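Local coordinates for protein HTH-type dhaKLM operon transcriptional activator DhaS (Lactococcus lactis, PDB 2IU5) that activates transcription of the dhaKLM operon in complex with DhaQ, once dihydroxyacetone has given the signal, by binding an inverted repeat that partly overlaps the -35 promoter sequence, at residues E59-S62 against W63-N67. The protein carries 1 engineered substitution. Sequence-based numbering, arbitrary orientation.
Sequences ELLS and WIFEN
L61 and F65, one helical turn apart, run alongside each other, a compact example of how i to i+4 spacing builds one face of an amphipathic helix. Among the apolar contacts, L61 CD2 sits 4.1 Å from CZ of F65, and L61 CB approaches the same ring carbon. With CG of F65 anti to its carbonyl carbon (chi1 -63°), the ring swings back over the preceding turn, and L61 O lies 3.2 Å above one face, nearest CG. The same i to i+4 spacing brings L60 CG to I64 CD1, 4.0 Å apart. The backbone hydrogen bonds run in step: W63 N to E59 O at 3.1 Å, I64 N to L60 O and F65 N to L61 O both at 2.9 Å, and E66 N to S62 O at 3.0 Å. L61 O thus accepts the F65 amide while the phenyl group covers it. F65 also reaches Y100 and I103 of helix 97-106 and meets the ring of F110; L60 and I64 rest on F22 of helix 13-28, and L61 contacts both F22 and helix 97-106. Replacing the F65 ring with an alanine is likely to strip L61 CD2 and the L61 carbonyl oxygen of their aromatic cover and open a gap toward Y100, I103 and F110. This apolar i to i+4 face lets helix 57-73 pack between helix 13-28 of the DNA-binding region and helix 97-106, the linking role this helix has in TetR-family regulators.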
ATOM      1  N   GLU A  59     -21.425  11.161 -11.643  1.00 19.31           N
ATOM      2  CA  GLU A  59     -22.335  10.569 -10.653  1.00 20.04           C
ATOM      3  C   GLU A  59     -22.554   9.079 -10.903  1.00 19.88           C
ATOM      4  O   GLU A  59     -22.691   8.309  -9.948  1.00 20.31           O
ATOM      5  CB  GLU A  59     -23.696  11.265 -10.679  1.00 19.13           C
ATOM      6  CG  GLU A  59     -23.690  12.683 -10.121  1.00 21.65           C
ATOM      7  CD  GLU A  59     -25.070  13.157  -9.635  1.00 22.63           C
ATOM      8  OE1 GLU A  59     -26.123  12.509  -9.903  1.00 20.94           O
ATOM      9  OE2 GLU A  59     -25.098  14.217  -8.969  1.00 28.46           O
ATOM     10  N   LEU A  60     -22.601   8.655 -12.163  1.00 19.23           N
ATOM     11  CA  LEU A  60     -22.788   7.258 -12.494  1.00 18.74           C
ATOM     12  C   LEU A  60     -21.554   6.485 -12.021  1.00 19.59           C
ATOM     13  O   LEU A  60     -21.707   5.413 -11.429  1.00 20.24           O
ATOM     14  CB  LEU A  60     -23.004   7.073 -14.011  1.00 19.33           C
ATOM     15  CG  LEU A  60     -23.136   5.617 -14.407  1.00 18.45           C
ATOM     16  CD1 LEU A  60     -24.280   4.914 -13.627  1.00 19.94           C
ATOM     17  CD2 LEU A  60     -23.398   5.541 -15.902  1.00 22.07           C
ATOM     18  N   LEU A  61     -20.356   7.020 -12.264  1.00 19.97           N
ATOM     19  CA  LEU A  61     -19.125   6.350 -11.798  1.00 20.94           C
ATOM     20  C   LEU A  61     -19.155   6.166 -10.292  1.00 21.46           C
ATOM     21  O   LEU A  61     -18.871   5.070  -9.795  1.00 21.79           O
ATOM     22  CB  LEU A  61     -17.875   7.161 -12.181  1.00 22.52           C
ATOM     23  CG  LEU A  61     -17.340   7.046 -13.606  1.00 24.56           C
ATOM     24  CD1 LEU A  61     -16.149   7.974 -13.681  1.00 24.30           C
ATOM     25  CD2 LEU A  61     -16.907   5.583 -13.847  1.00 28.02           C
ATOM     26  N   SER A  62     -19.493   7.223  -9.562  1.00 20.74           N
ATOM     27  CA  SER A  62     -19.526   7.161  -8.105  1.00 21.70           C
ATOM     28  C   SER A  62     -20.453   6.031  -7.677  1.00 21.30           C
ATOM     29  O   SER A  62     -20.141   5.243  -6.766  1.00 21.30           O
ATOM     30  CB  SER A  62     -20.021   8.494  -7.552  1.00 23.68           C
ATOM     31  OG  SER A  62     -19.012   9.474  -7.716  1.00 30.01           O
ATOM     32  N   TRP A  63     -21.602   5.940  -8.337  1.00 19.78           N
ATOM     33  CA  TRP A  63     -22.589   4.924  -7.999  1.00 19.52           C
ATOM     34  C   TRP A  63     -22.033   3.532  -8.278  1.00 18.36           C
ATOM     35  O   TRP A  63     -22.191   2.605  -7.463  1.00 20.25           O
ATOM     36  CB  TRP A  63     -23.925   5.167  -8.748  1.00 19.79           C
ATOM     37  CG  TRP A  63     -24.969   4.211  -8.254  1.00 19.65           C
ATOM     38  CD1 TRP A  63     -25.735   4.362  -7.148  1.00 21.96           C
ATOM     39  CD2 TRP A  63     -25.342   2.957  -8.835  1.00 19.39           C
ATOM     40  NE1 TRP A  63     -26.572   3.292  -6.991  1.00 23.95           N
ATOM     41  CE2 TRP A  63     -26.351   2.410  -8.014  1.00 19.50           C
ATOM     42  CE3 TRP A  63     -24.929   2.239  -9.962  1.00 20.78           C
ATOM     43  CZ2 TRP A  63     -26.961   1.185  -8.283  1.00 20.69           C
ATOM     44  CZ3 TRP A  63     -25.533   1.020 -10.227  1.00 22.75           C
ATOM     45  CH2 TRP A  63     -26.539   0.504  -9.387  1.00 22.21           C
ATOM     46  N   ILE A  64     -21.376   3.372  -9.423  1.00 19.26           N
ATOM     47  CA  ILE A  64     -20.790   2.082  -9.770  1.00 18.61           C
ATOM     48  C   ILE A  64     -19.784   1.655  -8.700  1.00 19.81           C
ATOM     49  O   ILE A  64     -19.789   0.503  -8.265  1.00 21.72           O
ATOM     50  CB  ILE A  64     -20.127   2.165 -11.142  1.00 19.70           C
ATOM     51  CG1 ILE A  64     -21.212   2.112 -12.216  1.00 19.94           C
ATOM     52  CG2 ILE A  64     -19.154   1.020 -11.360  1.00 22.69           C
ATOM     53  CD1 ILE A  64     -20.689   2.630 -13.568  1.00 22.07           C
ATOM     54  N   PHE A  65     -18.929   2.577  -8.277  1.00 20.08           N
ATOM     55  CA  PHE A  65     -17.892   2.230  -7.300  1.00 21.50           C
ATOM     56  C   PHE A  65     -18.565   1.790  -5.998  1.00 23.12           C
ATOM     57  O   PHE A  65     -18.190   0.774  -5.386  1.00 24.82           O
ATOM     58  CB  PHE A  65     -17.019   3.459  -7.016  1.00 22.76           C
ATOM     59  CG  PHE A  65     -16.256   3.984  -8.207  1.00 24.11           C
ATOM     60  CD1 PHE A  65     -15.918   3.168  -9.278  1.00 23.69           C
ATOM     61  CD2 PHE A  65     -15.882   5.315  -8.234  1.00 23.37           C
ATOM     62  CE1 PHE A  65     -15.210   3.694 -10.363  1.00 26.12           C
ATOM     63  CE2 PHE A  65     -15.184   5.831  -9.304  1.00 25.89           C
ATOM     64  CZ  PHE A  65     -14.856   5.029 -10.356  1.00 25.81           C
ATOM     65  N   GLU A  66     -19.567   2.535  -5.551  1.00 21.98           N
ATOM     66  CA  GLU A  66     -20.180   2.226  -4.256  1.00 24.51           C
ATOM     67  C   GLU A  66     -20.953   0.915  -4.333  1.00 24.96           C
ATOM     68  O   GLU A  66     -20.873   0.073  -3.434  1.00 26.57           O
ATOM     69  CB  GLU A  66     -21.143   3.332  -3.871  1.00 27.00           C
ATOM     70  CG  GLU A  66     -20.479   4.614  -3.473  1.00 29.22           C
ATOM     71  CD  GLU A  66     -21.504   5.707  -3.211  1.00 32.85           C
ATOM     72  OE1 GLU A  66     -22.654   5.631  -3.723  1.00 37.14           O
ATOM     73  OE2 GLU A  66     -21.142   6.644  -2.487  1.00 34.42           O
ATOM     74  N   ASN A  67     -21.702   0.740  -5.407  1.00 23.96           N
ATOM     75  CA  ASN A  67     -22.578  -0.415  -5.527  1.00 23.28           C
ATOM     76  C   ASN A  67     -21.783  -1.689  -5.763  1.00 22.34           C
ATOM     77  O   ASN A  67     -22.051  -2.717  -5.147  1.00 22.93           O
ATOM     78  CB  ASN A  67     -23.490  -0.229  -6.728  1.00 25.73           C
ATOM     79  CG  ASN A  67     -24.320  -1.465  -7.009  1.00 29.18           C
ATOM     80  OD1 ASN A  67     -25.373  -1.647  -6.404  1.00 33.22           O
ATOM     81  ND2 ASN A  67     -23.849  -2.325  -7.928  1.00 32.50           N
TER